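Local structure of ecto-NAD+ glycohydrolase (CD38 molecule) (Bos taurus, 3GC6) at residues C28-Y31 against T32-R36; N43-A46 against I47-F51; A94-Y97 against A98-R102; M104-E107 against D108-L111. The protein is an ectoenzyme of the ADP-ribosyl cyclase (CD38) family, built from a bundle of helices and a part containing a four-stranded parallel sheet. The protein carries 1 engineered substitution. All coordinates share one frame; numbering follows the deposited sequence.

Contacts 1 and 2 lie on consecutive helices, 20-35 and 44-55, tied together by the disulfide between Cys28 and Cys44, and both reach the second subunit. The faces turned to that subunit carry amides, hydroxyls, an aspartate and an arginine. Contact 3 closes helix 91-101 beside the parallel sheet, where a charged, largely exposed C-terminal end contrasts with the buried faces of Ala94 and Tyr97. Contact 4 is the buried one, its centre about 8 Å from the centre of the chain; it links helix 91-101 to helix 110-115 and touches all three others. Its chemistry is correspondingly short-range, with a carboxylate and hydroxyls serving backbone groups of a tight turn.

Contact 1: residues C28-Y31 against T32-R36. With SO4 (sulfate ion), chain E.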
loop_
_atom_site.group_PDB
_atom_site.type_symbol
_atom_site.label_atom_id
_atom_site.label_comp_id
_atom_site.label_asym_id
_atom_site.label_seq_id
_atom_site.Cartn_x
_atom_site.Cartn_y
_atom_site.Cartn_z
ATOM N N CYS A 28 -4.156 -4.235 -7.869
ATOM C CA CYS A 28 -4.285 -3.811 -6.481
ATOM C C CYS A 28 -2.970 -3.197 -5.976
ATOM O O CYS A 28 -2.970 -2.137 -5.339
ATOM C CB CYS A 28 -4.695 -4.983 -5.609
ATOM S SG CYS A 28 -5.279 -4.487 -3.996
ATOM N N ASP A 29 -1.855 -3.842 -6.292
ATOM C CA ASP A 29 -0.551 -3.262 -5.899
ATOM C C ASP A 29 -0.325 -1.920 -6.575
ATOM O O ASP A 29 0.123 -0.948 -5.949
ATOM C CB ASP A 29 0.583 -4.224 -6.256
ATOM C CG ASP A 29 0.620 -5.465 -5.351
ATOM O OD1 ASP A 29 0.057 -5.431 -4.240
ATOM O OD2 ASP A 29 1.235 -6.490 -5.758
ATOM N N THR A 30 -0.596 -1.849 -7.879
ATOM C CA THR A 30 -0.447 -0.596 -8.595
ATOM C C THR A 30 -1.304 0.508 -7.975
ATOM O O THR A 30 -0.856 1.637 -7.721
ATOM C CB THR A 30 -0.794 -0.810 -10.081
ATOM O OG1 THR A 30 0.202 -1.685 -10.628
ATOM C CG2 THR A 30 -0.827 0.534 -10.835
ATOM N N TYR A 31 -2.558 0.186 -7.721
ATOM C CA TYR A 31 -3.456 1.189 -7.194
ATOM C C TYR A 31 -3.029 1.710 -5.812
ATOM O O TYR A 31 -2.926 2.932 -5.601
ATOM C CB TYR A 31 -4.874 0.623 -7.123
ATOM C CG TYR A 31 -5.915 1.662 -6.719
ATOM C CD1 TYR A 31 -6.612 2.380 -7.693
ATOM C CD2 TYR A 31 -6.170 1.935 -5.368
ATOM C CE1 TYR A 31 -7.563 3.366 -7.358
ATOM C CE2 TYR A 31 -7.127 2.918 -5.006
ATOM C CZ TYR A 31 -7.824 3.621 -6.017
ATOM O OH TYR A 31 -8.799 4.553 -5.685
ATOM N N THR A 32 -2.773 0.782 -4.893
ATOM C CA THR A 32 -2.547 1.152 -3.503
ATOM C C THR A 32 -1.199 1.811 -3.297
ATOM O O THR A 32 -1.025 2.531 -2.304
ATOM C CB THR A 32 -2.634 -0.044 -2.574
ATOM O OG1 THR A 32 -1.692 -1.036 -3.014
ATOM C CG2 THR A 32 -4.050 -0.649 -2.596
ATOM N N GLN A 33 -0.238 1.517 -4.179
ATOM C CA GLN A 33 1.140 2.010 -3.976
ATOM C C GLN A 33 1.549 3.137 -4.920
ATOM O O GLN A 33 2.456 3.928 -4.608
ATOM C CB GLN A 33 2.118 0.846 -4.117
ATOM C CG GLN A 33 1.938 -0.209 -3.065
ATOM C CD GLN A 33 2.916 -1.348 -3.220
ATOM O OE1 GLN A 33 4.102 -1.133 -3.515
ATOM N NE2 GLN A 33 2.437 -2.571 -3.010
ATOM N N THR A 34 0.922 3.219 -6.079
ATOM C CA THR A 34 1.421 4.162 -7.088
ATOM C C THR A 34 0.344 5.107 -7.630
ATOM O O THR A 34 0.641 6.237 -8.039
ATOM C CB THR A 34 2.180 3.452 -8.242
ATOM O OG1 THR A 34 1.241 2.860 -9.151
ATOM C CG2 THR A 34 3.133 2.394 -7.718
ATOM N N ILE A 35 -0.908 4.663 -7.618
ATOM C CA ILE A 35 -2.014 5.499 -8.086
ATOM C C ILE A 35 -2.594 6.371 -6.978
ATOM O O ILE A 35 -2.621 7.612 -7.099
ATOM C CB ILE A 35 -3.125 4.667 -8.749
ATOM C CG1 ILE A 35 -2.568 3.978 -9.990
ATOM C CG2 ILE A 35 -4.322 5.551 -9.143
ATOM C CD1 ILE A 35 -3.585 3.151 -10.686
ATOM N N ARG A 36 -3.068 5.741 -5.911
ATOM C CA ARG A 36 -3.621 6.466 -4.777
ATOM C C ARG A 36 -2.929 6.081 -3.478
ATOM O O ARG A 36 -3.565 5.567 -2.564
ATOM C CB ARG A 36 -5.134 6.245 -4.655
ATOM C CG ARG A 36 -6.017 7.366 -5.202
ATOM C CD ARG A 36 -5.634 7.777 -6.621
ATOM N NE ARG A 36 -6.538 8.770 -7.208
ATOM C CZ ARG A 36 -7.361 8.525 -8.227
ATOM N NH1 ARG A 36 -7.402 7.318 -8.785
ATOM N NH2 ARG A 36 -8.144 9.491 -8.689
HETATM S S SO4 E . 3.288 -0.699 -10.770
HETATM O O1 SO4 E . 2.462 0.301 -10.096
HETATM O O2 SO4 E . 4.698 -0.480 -10.423
HETATM O O3 SO4 E . 2.864 -2.034 -10.350
HETATM O O4 SO4 E . 3.119 -0.571 -12.219
HETATM O O HOH W 1 -0.403 -3.394 -2.323
#
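Arg36 comes obliquely to the Tyr31 ring, its CB 3.9 Å from CE2 of Tyr31, with the guanidinium plane turned 45° from the ring. Ile35 also meets the ring obliquely, placing CG2 4.2 Å from Tyr31 CD1. Because CG of Tyr31 stands anti to the backbone N (chi1 -174°), the ring swings toward the start of helix 110-115, where its hydroxyl bonds Asp108 O. The Asp29 carboxylate and Gln33 amide run side by side with planes 51° apart. One water joins them, donating to Asp29 OD1 and Thr32 OG1 and accepting from Gln33 NE2; Asp29 OD2 accepts from Asn43 and Gln33 NE2 donates to the backbone O of Arg42, both of the second subunit. Helix 20-35 then widens into a pi-type turn: Ile35 N reaches Thr30 O at 3.0 Å. Thr34 OG1 lies near both Thr30 O and a sulfate, its proton's place undecided; the ion, probably from the crystallisation liquor, also lies beside Thr30 OG1 and bonds Ser41 OG of the second subunit. Thr32 suits its place by folding OG1 back to Cys28 O at 2.9 Å, opposite the face used by its own N, while Asp29 and Gln33 turn their polar ends to the subunit interface.

Contact 2: residues N43-A46 against I47-F51; sequences NCQA and IRQAF. With SO4 (sulfate ion), chain I.
Ile47 N bonds Asn43 O at 2.9 Å, and the next three amides repeat the step: Arg48 N to Cys44 O, Gln49 N to Gln45 O, and Ala50 N to Ala46 O. All four are regular i to i+4 bonds, so the chain winds into an alpha helix directly after Asn43. That residue is the N-cap: its OD1 accepts from Ala46 N at 3.1 Å, with a nearly straight N-H (168°) arriving from above the carboxamide plane. Asparagine suits the place because its short side chain can curl back over amides that have no preceding helical turn to serve them. Helix 44-55 begins here, with the disulfide from Cys44 to Cys28 fastening its first turn to helix 20-35. Ile47 turns its aliphatic branches inward against Leu71, Leu74 and Leu110, while its CG1 lies 3.5 Å from Asn43 O. On the outer side, Gln45 reaches away from the helix, its CG anti to the backbone N (chi1 178°), and NE2 donates to sulfate O1 at 2.9 Å. Its OE1 accepts from Gln25 of the second subunit. Gln49 brings its CG 3.3 Å from Gln45 O. In one of two modelled conformers, and so less surely, Arg48 lays one guanidinium face over Gln45 CA and its NH1 bonds Gln45 of the second subunit.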
loop_
_atom_site.group_PDB
_atom_site.type_symbol
_atom_site.label_atom_id
_atom_site.label_comp_id
_atom_site.label_asym_id
_atom_site.label_seq_id
_atom_site.Cartn_x
_atom_site.Cartn_y
_atom_site.Cartn_z
ATOM N N ASN A 43 -5.077 -4.528 2.357
ATOM C CA ASN A 43 -4.318 -5.773 2.234
ATOM C C ASN A 43 -4.696 -6.396 0.892
ATOM O O ASN A 43 -5.782 -6.950 0.752
ATOM C CB ASN A 43 -4.679 -6.725 3.394
ATOM C CG ASN A 43 -4.033 -8.094 3.287
ATOM O OD1 ASN A 43 -3.504 -8.510 2.245
ATOM N ND2 ASN A 43 -4.089 -8.830 4.398
ATOM N N CYS A 44 -3.833 -6.279 -0.106
ATOM C CA CYS A 44 -4.217 -6.738 -1.448
ATOM C C CYS A 44 -4.399 -8.249 -1.585
ATOM O O CYS A 44 -5.178 -8.710 -2.414
ATOM C CB CYS A 44 -3.263 -6.235 -2.523
ATOM S SG CYS A 44 -3.504 -4.482 -2.909
ATOM N N GLN A 45 -3.638 -9.027 -0.811
ATOM C CA GLN A 45 -3.833 -10.470 -0.799
ATOM C C GLN A 45 -5.243 -10.775 -0.315
ATOM O O GLN A 45 -5.954 -11.589 -0.917
ATOM C CB GLN A 45 -2.805 -11.181 0.105
ATOM C CG GLN A 45 -3.043 -12.705 0.166
ATOM C CD GLN A 45 -2.048 -13.445 1.035
ATOM O OE1 GLN A 45 -1.124 -12.850 1.589
ATOM N NE2 GLN A 45 -2.230 -14.772 1.152
ATOM N N ALA A 46 -5.644 -10.139 0.782
ATOM C CA ALA A 46 -6.978 -10.365 1.333
ATOM C C ALA A 46 -8.074 -9.913 0.364
ATOM O O ALA A 46 -9.116 -10.562 0.241
ATOM C CB ALA A 46 -7.167 -9.704 2.699
ATOM N N ILE A 47 -7.864 -8.762 -0.282
ATOM C CA ILE A 47 -8.835 -8.266 -1.280
ATOM C C ILE A 47 -9.012 -9.256 -2.443
ATOM O O ILE A 47 -10.153 -9.582 -2.847
ATOM C CB ILE A 47 -8.439 -6.845 -1.757
ATOM C CG1 ILE A 47 -8.756 -5.850 -0.640
ATOM C CG2 ILE A 47 -9.218 -6.467 -2.999
ATOM C CD1 ILE A 47 -8.013 -4.490 -0.797
ATOM N N ARG A 48 -7.903 -9.749 -2.991
ATOM C CA ARG A 48 -7.988 -10.736 -4.063
ATOM C C ARG A 48 -8.719 -11.986 -3.566
ATOM O O ARG A 48 -9.604 -12.521 -4.243
ATOM C CB ARG A 48 -6.597 -11.124 -4.578
ATOM C CG ARG A 48 -6.615 -12.106 -5.734
ATOM C CD ARG A 48 -5.191 -12.391 -6.220
ATOM N NE ARG A 48 -4.374 -12.984 -5.153
ATOM C CZ ARG A 48 -3.289 -12.421 -4.618
ATOM N NH1 ARG A 48 -2.627 -13.043 -3.651
ATOM N NH2 ARG A 48 -2.855 -11.245 -5.045
ATOM N N GLN A 49 -8.334 -12.466 -2.386
ATOM C CA GLN A 49 -8.947 -13.697 -1.886
ATOM C C GLN A 49 -10.469 -13.502 -1.683
ATOM O O GLN A 49 -11.262 -14.404 -2.023
ATOM C CB GLN A 49 -8.251 -14.151 -0.599
ATOM C CG GLN A 49 -6.862 -14.716 -0.918
ATOM C CD GLN A 49 -6.044 -14.988 0.322
ATOM O OE1 GLN A 49 -6.380 -14.515 1.398
ATOM N NE2 GLN A 49 -4.961 -15.751 0.172
ATOM N N ALA A 50 -10.863 -12.340 -1.145
ATOM C CA ALA A 50 -12.293 -12.033 -0.937
ATOM C C ALA A 50 -13.036 -11.923 -2.275
ATOM O O ALA A 50 -14.190 -12.342 -2.383
ATOM C CB ALA A 50 -12.466 -10.738 -0.132
ATOM N N PHE A 51 -12.394 -11.313 -3.275
ATOM C CA PHE A 51 -13.028 -11.171 -4.593
ATOM C C PHE A 51 -13.324 -12.564 -5.142
ATOM O O PHE A 51 -14.455 -12.864 -5.579
ATOM C CB PHE A 51 -12.050 -10.393 -5.511
ATOM C CG PHE A 51 -12.725 -9.619 -6.616
ATOM C CD1 PHE A 51 -12.255 -8.358 -6.964
ATOM C CD2 PHE A 51 -13.812 -10.137 -7.303
ATOM C CE1 PHE A 51 -12.874 -7.610 -7.990
ATOM C CE2 PHE A 51 -14.433 -9.395 -8.328
ATOM C CZ PHE A 51 -13.959 -8.129 -8.664
HETATM S S SO4 I . 0.430 -17.649 1.364
HETATM O O1 SO4 I . -0.559 -16.951 2.187
HETATM O O2 SO4 I . 1.181 -18.587 2.198
HETATM O O3 SO4 I . -0.211 -18.387 0.277
HETATM O O4 SO4 I . 1.342 -16.657 0.800
#

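Contact 3: residues A94-Y97 against A98-R102; sequences AHEY and AKRRR. With SO4 (sulfate ion), chain F.
Glu96 extends from the helix with CG anti to its backbone N, then bends at chi2 (61°), while Arg100 one turn later curls through chi2 and chi3 to meet it. The result is an i to i+4 salt bridge on the last turns of helix 91-101, which ends in a Schellman motif at Arg102, where phi turns positive (53°). Arg100 NH1 donates to Glu96 OE2 at 2.8 Å; the carboxylate oxygen lies nearly in the guanidinium plane, but is itself approached from above the carboxylate plane. A water reinforces the pair by donating to Glu96 OE1 and accepting from Arg100 NH1. On the buried side, Tyr97 places CE1 3.7 Å from Arg101 CG and 3.9 Å above one face of the Arg101 guanidinium, the two planes standing 55° apart. Its side chain touches Val85 and Val168 of the sheet, and its ring meets that of Phe243. Arg101 carries its NH2 on to Leu244 O. Small Ala94 and Ala98 let the helix lie close to the sheet and to Thr105. Basic residues at the C-terminal end of the helix would probably be favoured by its partial negative charge. A sulfate, probably from the crystallisation liquor, sits beside two of them: Arg100 NH2 meets its O1 at 3.2 Å, and Arg102 NH1 donates to the same O1 at 2.6 Å.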
loop_
_atom_site.group_PDB
_atom_site.type_symbol
_atom_site.label_atom_id
_atom_site.label_comp_id
_atom_site.label_asym_id
_atom_site.label_seq_id
_atom_site.Cartn_x
_atom_site.Cartn_y
_atom_site.Cartn_z
ATOM N N ALA A 94 -15.742 11.039 -19.759
ATOM C CA ALA A 94 -15.840 11.173 -18.308
ATOM C C ALA A 94 -14.510 10.845 -17.649
ATOM O O ALA A 94 -14.099 11.512 -16.692
ATOM C CB ALA A 94 -16.980 10.262 -17.737
ATOM N N HIS A 95 -13.825 9.841 -18.178
ATOM C CA HIS A 95 -12.561 9.431 -17.555
ATOM C C HIS A 95 -11.445 10.413 -17.886
ATOM O O HIS A 95 -10.624 10.728 -17.023
ATOM C CB HIS A 95 -12.280 7.964 -17.845
ATOM C CG HIS A 95 -13.342 7.056 -17.281
ATOM N ND1 HIS A 95 -13.318 6.597 -15.973
ATOM C CD2 HIS A 95 -14.491 6.573 -17.821
ATOM C CE1 HIS A 95 -14.387 5.854 -15.741
ATOM N NE2 HIS A 95 -15.115 5.821 -16.846
ATOM N N GLU A 96 -11.481 10.972 -19.094
ATOM C CA GLU A 96 -10.530 12.052 -19.421
ATOM C C GLU A 96 -10.749 13.246 -18.488
ATOM O O GLU A 96 -9.799 13.804 -17.928
ATOM C CB GLU A 96 -10.645 12.462 -20.895
ATOM C CG GLU A 96 -9.661 13.572 -21.327
ATOM C CD GLU A 96 -8.191 13.199 -21.181
ATOM O OE1 GLU A 96 -7.865 11.991 -21.043
ATOM O OE2 GLU A 96 -7.362 14.146 -21.226
ATOM N N TYR A 97 -12.010 13.639 -18.308
ATOM C CA TYR A 97 -12.323 14.750 -17.413
ATOM C C TYR A 97 -11.837 14.460 -15.990
ATOM O O TYR A 97 -11.197 15.301 -15.359
ATOM C CB TYR A 97 -13.838 14.960 -17.441
ATOM C CG TYR A 97 -14.435 15.854 -16.374
ATOM C CD1 TYR A 97 -14.278 17.239 -16.424
ATOM C CD2 TYR A 97 -15.238 15.318 -15.381
ATOM C CE1 TYR A 97 -14.886 18.071 -15.475
ATOM C CE2 TYR A 97 -15.846 16.139 -14.434
ATOM C CZ TYR A 97 -15.646 17.489 -14.472
ATOM O OH TYR A 97 -16.255 18.297 -13.532
ATOM N N ALA A 98 -12.135 13.268 -15.478
ATOM C CA ALA A 98 -11.726 12.939 -14.123
ATOM C C ALA A 98 -10.230 12.976 -13.999
ATOM O O ALA A 98 -9.727 13.465 -12.991
ATOM C CB ALA A 98 -12.262 11.588 -13.704
ATOM N N LYS A 99 -9.526 12.484 -15.024
ATOM C CA LYS A 99 -8.040 12.498 -15.005
ATOM C C LYS A 99 -7.506 13.933 -14.977
ATOM O O LYS A 99 -6.649 14.286 -14.143
ATOM C CB LYS A 99 -7.491 11.701 -16.195
ATOM C CG LYS A 99 -7.695 10.220 -15.978
ATOM C CD LYS A 99 -7.031 9.322 -17.015
ATOM C CE LYS A 99 -8.022 9.000 -18.145
ATOM N NZ LYS A 99 -8.238 7.526 -18.313
ATOM N N ARG A 100 -8.021 14.780 -15.864
ATOM C CA ARG A 100 -7.510 16.142 -15.965
ATOM C C ARG A 100 -7.800 16.932 -14.698
ATOM O O ARG A 100 -6.991 17.792 -14.290
ATOM C CB ARG A 100 -8.148 16.851 -17.168
ATOM C CG ARG A 100 -7.789 16.231 -18.528
ATOM C CD ARG A 100 -6.349 16.560 -18.994
ATOM N NE ARG A 100 -5.328 15.933 -18.155
ATOM C CZ ARG A 100 -4.973 14.650 -18.227
ATOM N NH1 ARG A 100 -5.547 13.828 -19.100
ATOM N NH2 ARG A 100 -4.035 14.178 -17.411
ATOM N N ARG A 101 -8.927 16.632 -14.052
ATOM C CA ARG A 101 -9.386 17.407 -12.898
ATOM C C ARG A 101 -9.051 16.743 -11.551
ATOM O O ARG A 101 -9.393 17.295 -10.502
ATOM C CB ARG A 101 -10.901 17.672 -12.962
ATOM C CG ARG A 101 -11.373 18.366 -14.238
ATOM C CD ARG A 101 -11.099 19.837 -14.197
ATOM N NE ARG A 101 -11.568 20.550 -15.401
ATOM C CZ ARG A 101 -12.586 21.398 -15.416
ATOM N NH1 ARG A 101 -13.261 21.639 -14.295
ATOM N NH2 ARG A 101 -12.922 22.026 -16.547
ATOM N N ARG A 102 -8.368 15.601 -11.588
ATOM C CA ARG A 102 -8.027 14.819 -10.387
ATOM C C ARG A 102 -9.292 14.543 -9.563
ATOM O O ARG A 102 -9.345 14.751 -8.349
ATOM C CB ARG A 102 -6.968 15.544 -9.528
ATOM C CG ARG A 102 -5.690 16.003 -10.280
ATOM C CD ARG A 102 -4.998 14.941 -11.115
ATOM N NE ARG A 102 -3.662 15.384 -11.571
ATOM C CZ ARG A 102 -3.390 15.989 -12.733
ATOM N NH1 ARG A 102 -4.350 16.248 -13.604
ATOM N NH2 ARG A 102 -2.141 16.343 -13.032
HETATM S S SO4 F . -1.636 16.889 -16.175
HETATM O O1 SO4 F . -3.026 16.670 -15.761
HETATM O O2 SO4 F . -1.094 18.079 -15.534
HETATM O O3 SO4 F . -0.847 15.721 -15.792
HETATM O O4 SO4 F . -1.615 17.062 -17.630
HETATM O O HOH W 2 -5.310 11.304 -20.654
#

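Contact 4: residues M104-E107 against D108-L111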
loop_
_atom_site.group_PDB
_atom_site.type_symbol
_atom_site.label_atom_id
_atom_site.label_comp_id
_atom_site.label_asym_id
_atom_site.label_seq_id
_atom_site.Cartn_x
_atom_site.Cartn_y
_atom_site.Cartn_z
ATOM N N MET A 104 -12.670 11.515 -9.151
ATOM C CA MET A 104 -12.755 10.056 -9.193
ATOM C C MET A 104 -14.116 9.544 -9.677
ATOM O O MET A 104 -15.158 9.876 -9.076
ATOM C CB MET A 104 -12.463 9.420 -7.828
ATOM C CG MET A 104 -11.118 9.797 -7.271
ATOM S SD MET A 104 -10.898 9.197 -5.552
ATOM C CE MET A 104 -10.905 7.552 -5.992
ATOM N N THR A 105 -14.102 8.767 -10.765
ATOM C CA THR A 105 -15.265 7.965 -11.165
ATOM C C THR A 105 -15.296 6.652 -10.362
ATOM O O THR A 105 -14.361 6.368 -9.610
ATOM C CB THR A 105 -15.239 7.570 -12.665
ATOM O OG1 THR A 105 -14.137 6.691 -12.909
ATOM C CG2 THR A 105 -15.090 8.826 -13.557
ATOM N N LEU A 106 -16.344 5.858 -10.600
ATOM C CA LEU A 106 -16.462 4.559 -9.939
ATOM C C LEU A 106 -15.243 3.712 -10.284
ATOM O O LEU A 106 -14.753 2.957 -9.453
ATOM C CB LEU A 106 -17.746 3.871 -10.400
ATOM C CG LEU A 106 -18.081 2.507 -9.769
ATOM C CD1 LEU A 106 -18.175 2.647 -8.264
ATOM C CD2 LEU A 106 -19.360 1.933 -10.373
ATOM N N GLU A 107 -14.768 3.836 -11.522
ATOM C CA GLU A 107 -13.632 3.036 -11.978
ATOM C C GLU A 107 -12.300 3.531 -11.440
ATOM O O GLU A 107 -11.257 2.923 -11.698
ATOM C CB GLU A 107 -13.635 2.968 -13.510
ATOM C CG GLU A 107 -14.847 2.299 -14.100
ATOM C CD GLU A 107 -16.124 3.149 -14.037
ATOM O OE1 GLU A 107 -16.034 4.391 -13.993
ATOM O OE2 GLU A 107 -17.228 2.599 -14.076
ATOM N N ASP A 108 -12.332 4.618 -10.663
ATOM C CA ASP A 108 -11.140 5.144 -10.016
ATOM C C ASP A 108 -11.085 4.785 -8.520
ATOM O O ASP A 108 -10.157 5.168 -7.819
ATOM C CB ASP A 108 -11.055 6.661 -10.212
ATOM C CG ASP A 108 -10.928 7.055 -11.673
ATOM O OD1 ASP A 108 -9.997 6.514 -12.345
ATOM O OD2 ASP A 108 -11.716 7.913 -12.150
ATOM N N THR A 109 -12.124 4.099 -8.009
ATOM C CA THR A 109 -12.054 3.537 -6.664
ATOM C C THR A 109 -11.165 2.288 -6.735
ATOM O O THR A 109 -10.913 1.766 -7.827
ATOM C CB THR A 109 -13.465 3.115 -6.159
ATOM O OG1 THR A 109 -14.028 2.092 -6.991
ATOM C CG2 THR A 109 -14.399 4.346 -6.136
ATOM N N LEU A 110 -10.719 1.774 -5.583
ATOM C CA LEU A 110 -9.856 0.572 -5.617
ATOM C C LEU A 110 -10.554 -0.582 -6.345
ATOM O O LEU A 110 -10.030 -1.158 -7.317
ATOM C CB LEU A 110 -9.475 0.159 -4.204
ATOM C CG LEU A 110 -8.392 -0.921 -4.056
ATOM C CD1 LEU A 110 -7.726 -0.827 -2.669
ATOM C CD2 LEU A 110 -9.007 -2.301 -4.252
ATOM N N LEU A 111 -11.770 -0.893 -5.891
ATOM C CA LEU A 111 -12.458 -2.052 -6.459
ATOM C C LEU A 111 -12.841 -1.817 -7.932
ATOM O O LEU A 111 -12.824 -2.759 -8.743
ATOM C CB LEU A 111 -13.688 -2.444 -5.601
ATOM C CG LEU A 111 -13.318 -2.990 -4.217
ATOM C CD1 LEU A 111 -14.591 -3.310 -3.430
ATOM C CD2 LEU A 111 -12.420 -4.279 -4.344
#
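Asp108 comes first and carries most of the contact, closing a tight turn back on Thr105. Its N donates to Thr105 O at 2.9 Å, the i to i+3 bond of a 3-10 turn, and its side chain returns the bond: OD2 accepts from Thr105 N at 2.9 Å through the lone pair that points away from OD1. With CG anti to the carbonyl carbon (chi1 -63°), the carboxylate is carried back beside the start of the turn. Aspartate fits here because its short arm can return to the NH that opens the turn. Thr105 OG1 lies near the same OD2, at 2.8 Å, although its proton has another acceptor within reach. Met104, bent at chi3, sets its CE methyl 3.1 Å from Asp108 O. Thr109 follows as the N-cap of helix 110-115. Its OG1 donates to Leu106 O at 2.7 Å, in the carbonyl plane, and its N reaches the same oxygen at 3.2 Å from above that plane. The hydroxyl oxygen in turn accepts from Gly112 N, so one threonine both ties down the preceding turn and caps the next helix. Leu110 and Leu111 open that helix and face other elements: Leu110 lies against Tyr31 and Thr32 of helix 20-35, and Leu111 meets Ile47 of helix 44-55. Leu106 packs on Trp150 and Phe157 of helix 145-159, Thr105 touches Ala98 of helix 91-101, and Met104 hydrogen-bonds through its backbone to Val85 of strand 85-88, outermost in the parallel sheet of this chain.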